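Long-range contacts in ripening-associated protein (Musa acuminata, PDB 4PIT), which binds mannose-containing sugars in two neighbouring glycan pockets, as a member of the jacalin-like lectin family: residues Arg25-Lys30 and Asp41-Tyr46; Val87-Leu92 and Asp133-Tyr138. The protein carries 1 engineered substitution. All blocks are in the same frame, centred on the assembly; numbering follows the deposited sequence.

From the N terminus, the chain first closes contact 1, in which residues 25-30 and 41-46 meet across a hairpin with only ten residues between them. Contact 2 opens later and spans a longer loop of forty residues, bringing 87-92 against 133-138. The two loops run in series, neither nested nor crossing. Contact 1 is a pairing inside one four-stranded sheet, whereas contact 2 joins strands of the two other sheets, 86-96 and 134-140, beside a sugar site. Their centres lie about 17 Å apart and their nearest atoms about 6 Å, without touching. Phe124 of strand 118-128 touches Ile26, Val29 and Val42 as well as Ile135, linking both contacts through the core.

Contact 1: residues Arg25-Lys30 and Asp41-Tyr46; sequences RIISVK and DVTFTY
With chi1 at 62°, Ile27 holds CG1 between its backbone N and carbonyl carbon, while Thr43 turns its methyl CG2 away from the backbone N, and the two branches meet with Ile27 CG1 3.8 Å from Thr43 CG2. CG2 of Ile27 also reaches Thr45 CG2, at 4.0 Å, the two side chains crossing at about a right angle. Here the backbone forms a classic beta bulge: Thr43 O accepts from Ile27 N at 2.8 Å (167° at the hydrogen) and from Ser28 N at 3.2 Å, both donors tilted from the carbonyl plane. The pairing consequently slips by one residue between Ile26-Phe44 and Ser28-Thr43. This hairpin forms the two inner strands of a four-stranded antiparallel sheet, one of three in the beta-prism fold of jacalin-like lectins. On the face bearing Ile26, Val29 and Val42, all touching Phe124, Ile26 CG1 lies 4.3 Å from Val42 CG1. The Ser28 face is polar: a water sits 2.6 Å from Thr43 OG1, a hydroxyl also hydrogen-bonded to Thr52. Further along, Lys30 and Asp41 lie side by side. A bend at chi3 (-75°) carries Lys30 NZ to 4.5 Å from Asp41 OD2, beyond a salt bridge, and a second water spans the pair, accepting from NZ and donating to OD2, while OD1 is hydrogen-bonded to His54.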
ATOM      1  N   ARG B  25      -6.060  17.468  10.942  1.00 12.84           N
ATOM      2  CA  ARG B  25      -4.825  17.060  11.594  1.00 12.81           C
ATOM      3  C   ARG B  25      -5.147  15.921  12.564  1.00 12.81           C
ATOM      4  O   ARG B  25      -5.765  16.151  13.605  1.00 11.25           O
ATOM      5  CB  ARG B  25      -4.167  18.217  12.333  1.00 12.29           C
ATOM      6  CG  ARG B  25      -2.874  17.747  12.988  1.00 17.87           C
ATOM      7  CD  ARG B  25      -2.246  18.823  13.828  1.00 21.25           C
ATOM      8  NE  ARG B  25      -1.013  18.337  14.434  1.00 26.90           N
ATOM      9  CZ  ARG B  25      -0.166  19.108  15.109  1.00 47.48           C
ATOM     10  NH1 ARG B  25      -0.424  20.402  15.276  1.00 37.00           N
ATOM     11  NH2 ARG B  25       0.938  18.593  15.631  1.00 34.60           N
ATOM     12  N   ILE B  26      -4.704  14.710  12.245  1.00 12.26           N
ATOM     13  CA  ILE B  26      -4.935  13.568  13.139  1.00 11.43           C
ATOM     14  C   ILE B  26      -4.112  13.781  14.387  1.00 14.90           C
ATOM     15  O   ILE B  26      -2.887  13.997  14.266  1.00 15.38           O
ATOM     16  CB  ILE B  26      -4.561  12.233  12.469  1.00 13.57           C
ATOM     17  CG1 ILE B  26      -5.449  11.928  11.261  1.00 13.34           C
ATOM     18  CG2 ILE B  26      -4.593  11.069  13.465  1.00 13.58           C
ATOM     19  CD1 ILE B  26      -4.694  10.962  10.268  1.00 19.27           C
ATOM     20  N   ILE B  27      -4.744  13.672  15.578  1.00 11.48           N
ATOM     21  CA  ILE B  27      -3.955  13.785  16.817  1.00 11.97           C
ATOM     22  C   ILE B  27      -3.911  12.449  17.564  1.00 14.54           C
ATOM     23  O   ILE B  27      -2.943  12.213  18.283  1.00 13.62           O
ATOM     24  CB  ILE B  27      -4.395  14.952  17.702  1.00 16.08           C
ATOM     25  CG1 ILE B  27      -5.825  14.821  18.194  1.00 16.01           C
ATOM     26  CG2 ILE B  27      -4.152  16.301  16.969  1.00 17.49           C
ATOM     27  CD1 ILE B  27      -6.149  15.804  19.444  1.00 19.68           C
ATOM     28  N   SER B  28      -4.925  11.569  17.408  1.00 10.69           N
ATOM     29  CA  SER B  28      -4.864  10.256  18.032  1.00 10.38           C
ATOM     30  C   SER B  28      -5.800   9.297  17.321  1.00 11.72           C
ATOM     31  O   SER B  28      -6.754   9.708  16.638  1.00 11.48           O
ATOM     32  CB  SER B  28      -5.160  10.296  19.524  1.00 14.56           C
ATOM     33  OG  SER B  28      -6.489  10.699  19.781  1.00 18.90           O
ATOM     34  N   VAL B  29      -5.456   8.009  17.422  1.00 10.65           N
ATOM     35  CA  VAL B  29      -6.240   6.926  16.873  1.00  9.73           C
ATOM     36  C   VAL B  29      -6.459   5.936  18.005  1.00 13.25           C
ATOM     37  O   VAL B  29      -5.488   5.499  18.605  1.00 14.16           O
ATOM     38  CB  VAL B  29      -5.532   6.281  15.647  1.00 14.00           C
ATOM     39  CG1 VAL B  29      -6.270   5.032  15.162  1.00 14.90           C
ATOM     40  CG2 VAL B  29      -5.390   7.292  14.491  1.00 14.91           C
ATOM     41  N   LYS B  30      -7.701   5.526  18.247  1.00  9.74           N
ATOM     42  CA  LYS B  30      -8.002   4.545  19.281  1.00 10.17           C
ATOM     43  C   LYS B  30      -8.544   3.346  18.569  1.00 13.28           C
ATOM     44  O   LYS B  30      -9.596   3.447  17.923  1.00 12.96           O
ATOM     45  CB  LYS B  30      -9.019   5.129  20.282  1.00 13.21           C
ATOM     46  CG  LYS B  30      -9.286   4.252  21.489  1.00 17.13           C
ATOM     47  CD  LYS B  30     -10.264   4.937  22.457  1.00 18.21           C
ATOM     48  CE  LYS B  30      -9.663   6.061  23.272  1.00 21.84           C
ATOM     49  NZ  LYS B  30     -10.723   6.739  24.082  1.00 19.37           N
ATOM     50  N   ASP B  41     -11.656   4.992  16.729  1.00  9.93           N
ATOM     51  CA  ASP B  41     -11.995   6.383  16.969  1.00  9.71           C
ATOM     52  C   ASP B  41     -10.864   7.170  16.354  1.00 14.69           C
ATOM     53  O   ASP B  41      -9.706   6.866  16.647  1.00 15.47           O
ATOM     54  CB  ASP B  41     -12.106   6.761  18.444  1.00 10.97           C
ATOM     55  CG  ASP B  41     -13.347   6.354  19.173  1.00 14.20           C
ATOM     56  OD1 ASP B  41     -14.324   5.945  18.505  1.00 13.53           O
ATOM     57  OD2 ASP B  41     -13.368   6.485  20.405  1.00 18.43           O
ATOM     58  N   VAL B  42     -11.156   8.159  15.528  1.00  9.65           N
ATOM     59  CA  VAL B  42     -10.108   9.027  15.024  1.00  8.92           C
ATOM     60  C   VAL B  42     -10.379  10.378  15.601  1.00 11.37           C
ATOM     61  O   VAL B  42     -11.502  10.896  15.452  1.00 10.93           O
ATOM     62  CB  VAL B  42     -10.010   9.088  13.477  1.00  9.92           C
ATOM     63  CG1 VAL B  42      -8.887  10.013  13.011  1.00 10.18           C
ATOM     64  CG2 VAL B  42      -9.874   7.677  12.855  1.00 10.05           C
ATOM     65  N   THR B  43      -9.382  10.948  16.304  1.00  9.77           N
ATOM     66  CA  THR B  43      -9.523  12.286  16.896  1.00 10.35           C
ATOM     67  C   THR B  43      -8.626  13.217  16.132  1.00 11.83           C
ATOM     68  O   THR B  43      -7.450  12.904  15.906  1.00 10.96           O
ATOM     69  CB  THR B  43      -9.217  12.264  18.412  1.00 13.87           C
ATOM     70  OG1 THR B  43     -10.119  11.356  19.070  1.00 11.77           O
ATOM     71  CG2 THR B  43      -9.387  13.656  19.070  1.00 13.27           C
ATOM     72  N   PHE B  44      -9.180  14.363  15.728  1.00 10.33           N
ATOM     73  CA  PHE B  44      -8.426  15.298  14.924  1.00 10.39           C
ATOM     74  C   PHE B  44      -8.755  16.725  15.300  1.00 13.34           C
ATOM     75  O   PHE B  44      -9.762  16.975  15.978  1.00 12.83           O
ATOM     76  CB  PHE B  44      -8.747  15.060  13.434  1.00 12.04           C
ATOM     77  CG  PHE B  44     -10.210  15.218  13.084  1.00 13.89           C
ATOM     78  CD1 PHE B  44     -10.741  16.475  12.794  1.00 16.21           C
ATOM     79  CD2 PHE B  44     -11.053  14.112  13.044  1.00 16.68           C
ATOM     80  CE1 PHE B  44     -12.107  16.629  12.500  1.00 17.88           C
ATOM     81  CE2 PHE B  44     -12.410  14.269  12.724  1.00 20.10           C
ATOM     82  CZ  PHE B  44     -12.910  15.517  12.437  1.00 17.39           C
ATOM     83  N   THR B  45      -7.899  17.655  14.881  1.00 11.99           N
ATOM     84  CA  THR B  45      -8.139  19.078  15.078  1.00 12.13           C
ATOM     85  C   THR B  45      -8.266  19.739  13.724  1.00 15.28           C
ATOM     86  O   THR B  45      -7.679  19.303  12.717  1.00 14.95           O
ATOM     87  CB  THR B  45      -7.043  19.743  15.933  1.00 17.04           C
ATOM     88  OG1 THR B  45      -5.808  19.628  15.239  1.00 18.79           O
ATOM     89  CG2 THR B  45      -6.921  19.139  17.345  1.00 20.24           C
ATOM     90  N   TYR B  46      -9.029  20.822  13.696  1.00 15.35           N
ATOM     91  CA  TYR B  46      -9.265  21.579  12.469  1.00 15.64           C
ATOM     92  C   TYR B  46      -9.724  22.933  12.901  1.00 17.34           C
ATOM     93  O   TYR B  46     -10.694  23.014  13.649  1.00 16.28           O
ATOM     94  CB  TYR B  46     -10.317  20.867  11.597  1.00 16.11           C
ATOM     95  CG  TYR B  46     -10.492  21.418  10.198  1.00 16.65           C
ATOM     96  CD1 TYR B  46      -9.406  21.526   9.328  1.00 17.83           C
ATOM     97  CD2 TYR B  46     -11.759  21.699   9.696  1.00 16.92           C
ATOM     98  CE1 TYR B  46      -9.575  21.971   8.013  1.00 18.22           C
ATOM     99  CE2 TYR B  46     -11.938  22.138   8.385  1.00 17.91           C
ATOM    100  CZ  TYR B  46     -10.843  22.262   7.545  1.00 21.53           C
ATOM    101  OH  TYR B  46     -11.035  22.710   6.258  1.00 23.66           O
TER
HETATM  102  O   HOH W   1      -9.338   8.852  19.273  1.00 24.50           O
HETATM  103  O   HOH W   2     -11.912   8.214  21.812  1.00 22.14           O

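Contact 2: residues Val87-Leu92 and Asp133-Tyr138; sequences VVLGKL and DAIGVY. With MAN (alpha-D-mannopyranose), chain F.
Leu89 and Ile135 make the tight end of this contact: their side chains cross at about a right angle, and Leu89 CD1 comes within 3.5 Å of Ile135 CG2, closer than usual for two carbons. Ile135 presents both branches to the other segment. Its CG2 lies between the backbone N and carbonyl carbon and meets Leu89 most closely and also touches Leu92 CD1, while CG1, anti to the backbone N (chi1 -166°), carries CD1 to 4.1 Å from Leu92 CD2. The chain turns a corner at Gly90, and beyond it Leu92 approaches the same isoleucine. Phe112 touches Leu89 and Leu92, and Phe124 touches Ile135, consistent with the burial of all three. No direct hydrogen bond links the two segments, whose touching parts run 42° apart; strands 86-96 and 134-140 belong to different sheets, and at this end apolar side chains join them.

The other end is looser and wetter. Exposed Val87 is joined to Asp133 through a water that donates to Val87 O at 2.6 Å and to Asp133 OD2 at 2.6 Å. The carboxylate of Asp133 points out to the mannose and divides its oxygens between two sugar hydroxyls: O6 of the mannose donates to OD1 at 2.7 Å, and O4 donates to OD2 at 2.6 Å. OD2 thus accepts from both sugar and water. Val88 lines the same sugar, with CG1 3.8 Å from mannose C6. Backbone N atoms of Gly15, Lys130 and Phe131 bind it too. Asp133 closes the GXXXD motif that runs from Gly129, the mannose-binding signature of jacalin-related lectins, and this is one of the two sugar sites at the end of the beta prism.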
ATOM      1  N   VAL B  87     -15.779 -10.506   6.017  1.00  9.43           N
ATOM      2  CA  VAL B  87     -14.384 -10.260   5.662  1.00  9.48           C
ATOM      3  C   VAL B  87     -14.044  -8.944   6.338  1.00 11.24           C
ATOM      4  O   VAL B  87     -14.539  -7.891   5.908  1.00 10.67           O
ATOM      5  CB  VAL B  87     -14.197 -10.225   4.124  1.00 13.52           C
ATOM      6  CG1 VAL B  87     -12.752  -9.836   3.769  1.00 13.08           C
ATOM      7  CG2 VAL B  87     -14.545 -11.588   3.515  1.00 13.22           C
ATOM      8  N   VAL B  88     -13.225  -8.995   7.387  1.00  9.44           N
ATOM      9  CA  VAL B  88     -12.933  -7.789   8.174  1.00  8.80           C
ATOM     10  C   VAL B  88     -11.456  -7.690   8.514  1.00 10.11           C
ATOM     11  O   VAL B  88     -10.662  -8.573   8.167  1.00 11.06           O
ATOM     12  CB  VAL B  88     -13.772  -7.824   9.498  1.00 11.32           C
ATOM     13  CG1 VAL B  88     -15.284  -7.874   9.223  1.00 10.89           C
ATOM     14  CG2 VAL B  88     -13.331  -8.985  10.408  1.00 11.51           C
ATOM     15  N   LEU B  89     -11.070  -6.606   9.193  1.00  7.95           N
ATOM     16  CA  LEU B  89      -9.701  -6.505   9.664  1.00  7.99           C
ATOM     17  C   LEU B  89      -9.577  -7.381  10.891  1.00 10.06           C
ATOM     18  O   LEU B  89     -10.233  -7.128  11.914  1.00  9.77           O
ATOM     19  CB  LEU B  89      -9.350  -5.042   9.989  1.00  8.50           C
ATOM     20  CG  LEU B  89      -9.218  -4.141   8.766  1.00 14.74           C
ATOM     21  CD1 LEU B  89      -9.397  -2.728   9.181  1.00 16.97           C
ATOM     22  CD2 LEU B  89      -7.855  -4.367   8.057  1.00 18.23           C
ATOM     23  N   GLY B  90      -8.780  -8.443  10.785  1.00  9.10           N
ATOM     24  CA  GLY B  90      -8.508  -9.309  11.930  1.00  9.96           C
ATOM     25  C   GLY B  90      -7.443  -8.754  12.863  1.00 13.14           C
ATOM     26  O   GLY B  90      -7.448  -9.024  14.071  1.00 12.96           O
ATOM     27  N   LYS B  91      -6.498  -7.985  12.282  1.00  9.85           N
ATOM     28  CA  LYS B  91      -5.391  -7.334  12.982  1.00 10.18           C
ATOM     29  C   LYS B  91      -5.106  -6.016  12.309  1.00 11.76           C
ATOM     30  O   LYS B  91      -5.188  -5.948  11.080  1.00 10.02           O
ATOM     31  CB  LYS B  91      -4.119  -8.197  12.958  1.00 12.68           C
ATOM     32  CG  LYS B  91      -4.260  -9.559  13.586  1.00 14.20           C
ATOM     33  CD  LYS B  91      -2.922 -10.231  13.742  1.00 17.02           C
ATOM     34  CE  LYS B  91      -3.133 -11.573  14.373  1.00 16.32           C
ATOM     35  NZ  LYS B  91      -1.838 -12.319  14.498  1.00 23.72           N
ATOM     36  N   LEU B  92      -4.701  -5.016  13.091  1.00  8.84           N
ATOM     37  CA  LEU B  92      -4.342  -3.704  12.541  1.00  8.80           C
ATOM     38  C   LEU B  92      -3.292  -3.048  13.415  1.00 11.74           C
ATOM     39  O   LEU B  92      -3.453  -2.925  14.627  1.00 11.59           O
ATOM     40  CB  LEU B  92      -5.591  -2.812  12.440  1.00  9.42           C
ATOM     41  CG  LEU B  92      -5.383  -1.371  11.909  1.00 11.87           C
ATOM     42  CD1 LEU B  92      -4.972  -1.397  10.442  1.00 12.42           C
ATOM     43  CD2 LEU B  92      -6.669  -0.578  12.024  1.00 13.04           C
ATOM     44  N   ASP B 133     -14.767  -3.406   8.803  1.00  7.74           N
ATOM     45  CA  ASP B 133     -14.676  -4.153   7.553  1.00  6.59           C
ATOM     46  C   ASP B 133     -13.462  -3.819   6.742  1.00  9.68           C
ATOM     47  O   ASP B 133     -12.848  -4.725   6.173  1.00  9.61           O
ATOM     48  CB  ASP B 133     -15.910  -3.889   6.689  1.00  8.00           C
ATOM     49  CG  ASP B 133     -17.183  -4.379   7.349  1.00  9.85           C
ATOM     50  OD1 ASP B 133     -17.604  -3.761   8.369  1.00 10.70           O
ATOM     51  OD2 ASP B 133     -17.722  -5.425   6.903  1.00 11.62           O
ATOM     52  N   ALA B 134     -13.113  -2.515   6.654  1.00  8.59           N
ATOM     53  CA  ALA B 134     -11.985  -2.149   5.785  1.00  7.68           C
ATOM     54  C   ALA B 134     -11.412  -0.814   6.192  1.00  9.85           C
ATOM     55  O   ALA B 134     -12.100   0.013   6.792  1.00  9.05           O
ATOM     56  CB  ALA B 134     -12.446  -2.087   4.333  1.00  7.68           C
ATOM     57  N   ILE B 135     -10.151  -0.601   5.835  1.00  7.67           N
ATOM     58  CA  ILE B 135      -9.494   0.689   6.102  1.00  7.38           C
ATOM     59  C   ILE B 135      -8.542   1.022   4.965  1.00  9.69           C
ATOM     60  O   ILE B 135      -7.874   0.151   4.422  1.00  9.96           O
ATOM     61  CB  ILE B 135      -8.785   0.679   7.490  1.00 10.40           C
ATOM     62  CG1 ILE B 135      -8.409   2.126   7.908  1.00 12.63           C
ATOM     63  CG2 ILE B 135      -7.572  -0.270   7.502  1.00 11.81           C
ATOM     64  CD1 ILE B 135      -7.960   2.275   9.434  1.00 17.55           C
ATOM     65  N   GLY B 136      -8.473   2.309   4.640  1.00  7.76           N
ATOM     66  CA  GLY B 136      -7.537   2.867   3.678  1.00  8.35           C
ATOM     67  C   GLY B 136      -7.077   4.219   4.193  1.00  9.27           C
ATOM     68  O   GLY B 136      -7.579   4.730   5.211  1.00  8.54           O
ATOM     69  N   VAL B 137      -6.070   4.779   3.512  1.00  7.85           N
ATOM     70  CA  VAL B 137      -5.476   6.042   3.958  1.00  7.07           C
ATOM     71  C   VAL B 137      -5.259   7.036   2.843  1.00  8.46           C
ATOM     72  O   VAL B 137      -5.056   6.665   1.684  1.00  9.08           O
ATOM     73  CB  VAL B 137      -4.112   5.804   4.686  1.00  9.20           C
ATOM     74  CG1 VAL B 137      -4.298   5.090   6.027  1.00  9.96           C
ATOM     75  CG2 VAL B 137      -3.101   5.072   3.826  1.00  9.67           C
ATOM     76  N   TYR B 138      -5.305   8.307   3.214  1.00  7.29           N
ATOM     77  CA  TYR B 138      -4.841   9.420   2.383  1.00  7.52           C
ATOM     78  C   TYR B 138      -3.376   9.605   2.660  1.00  9.75           C
ATOM     79  O   TYR B 138      -2.968   9.423   3.818  1.00  9.49           O
ATOM     80  CB  TYR B 138      -5.562  10.724   2.723  1.00  7.81           C
ATOM     81  CG  TYR B 138      -6.990  10.777   2.240  1.00  7.61           C
ATOM     82  CD1 TYR B 138      -8.015  10.153   2.952  1.00  7.71           C
ATOM     83  CD2 TYR B 138      -7.333  11.515   1.116  1.00  9.17           C
ATOM     84  CE1 TYR B 138      -9.341  10.235   2.535  1.00  8.22           C
ATOM     85  CE2 TYR B 138      -8.656  11.617   0.692  1.00  9.40           C
ATOM     86  CZ  TYR B 138      -9.660  10.962   1.393  1.00  9.45           C
ATOM     87  OH  TYR B 138     -10.961  11.048   0.950  1.00 11.87           O
TER
HETATM   88  C1  MAN F   2     -22.500  -6.876  10.477  1.00 13.16           C
HETATM   89  C2  MAN F   2     -23.049  -6.000   9.359  1.00 12.80           C
HETATM   90  C3  MAN F   2     -22.290  -6.257   8.059  1.00 11.81           C
HETATM   91  C4  MAN F   2     -20.786  -6.087   8.274  1.00 10.94           C
HETATM   92  C5  MAN F   2     -20.319  -6.944   9.447  1.00 10.33           C
HETATM   93  C6  MAN F   2     -18.873  -6.722   9.809  1.00  9.59           C
HETATM   94  O2  MAN F   2     -22.883  -4.637   9.754  1.00 13.52           O
HETATM   95  O3  MAN F   2     -22.746  -5.396   7.024  1.00 13.05           O
HETATM   96  O4  MAN F   2     -20.091  -6.517   7.106  1.00  9.32           O
HETATM   97  O5  MAN F   2     -21.088  -6.651  10.633  1.00 11.57           O
HETATM   98  O6  MAN F   2     -18.656  -5.368  10.221  1.00 10.05           O
HETATM   99  O   HOH W   3     -16.821  -6.903   4.997  1.00 10.67           O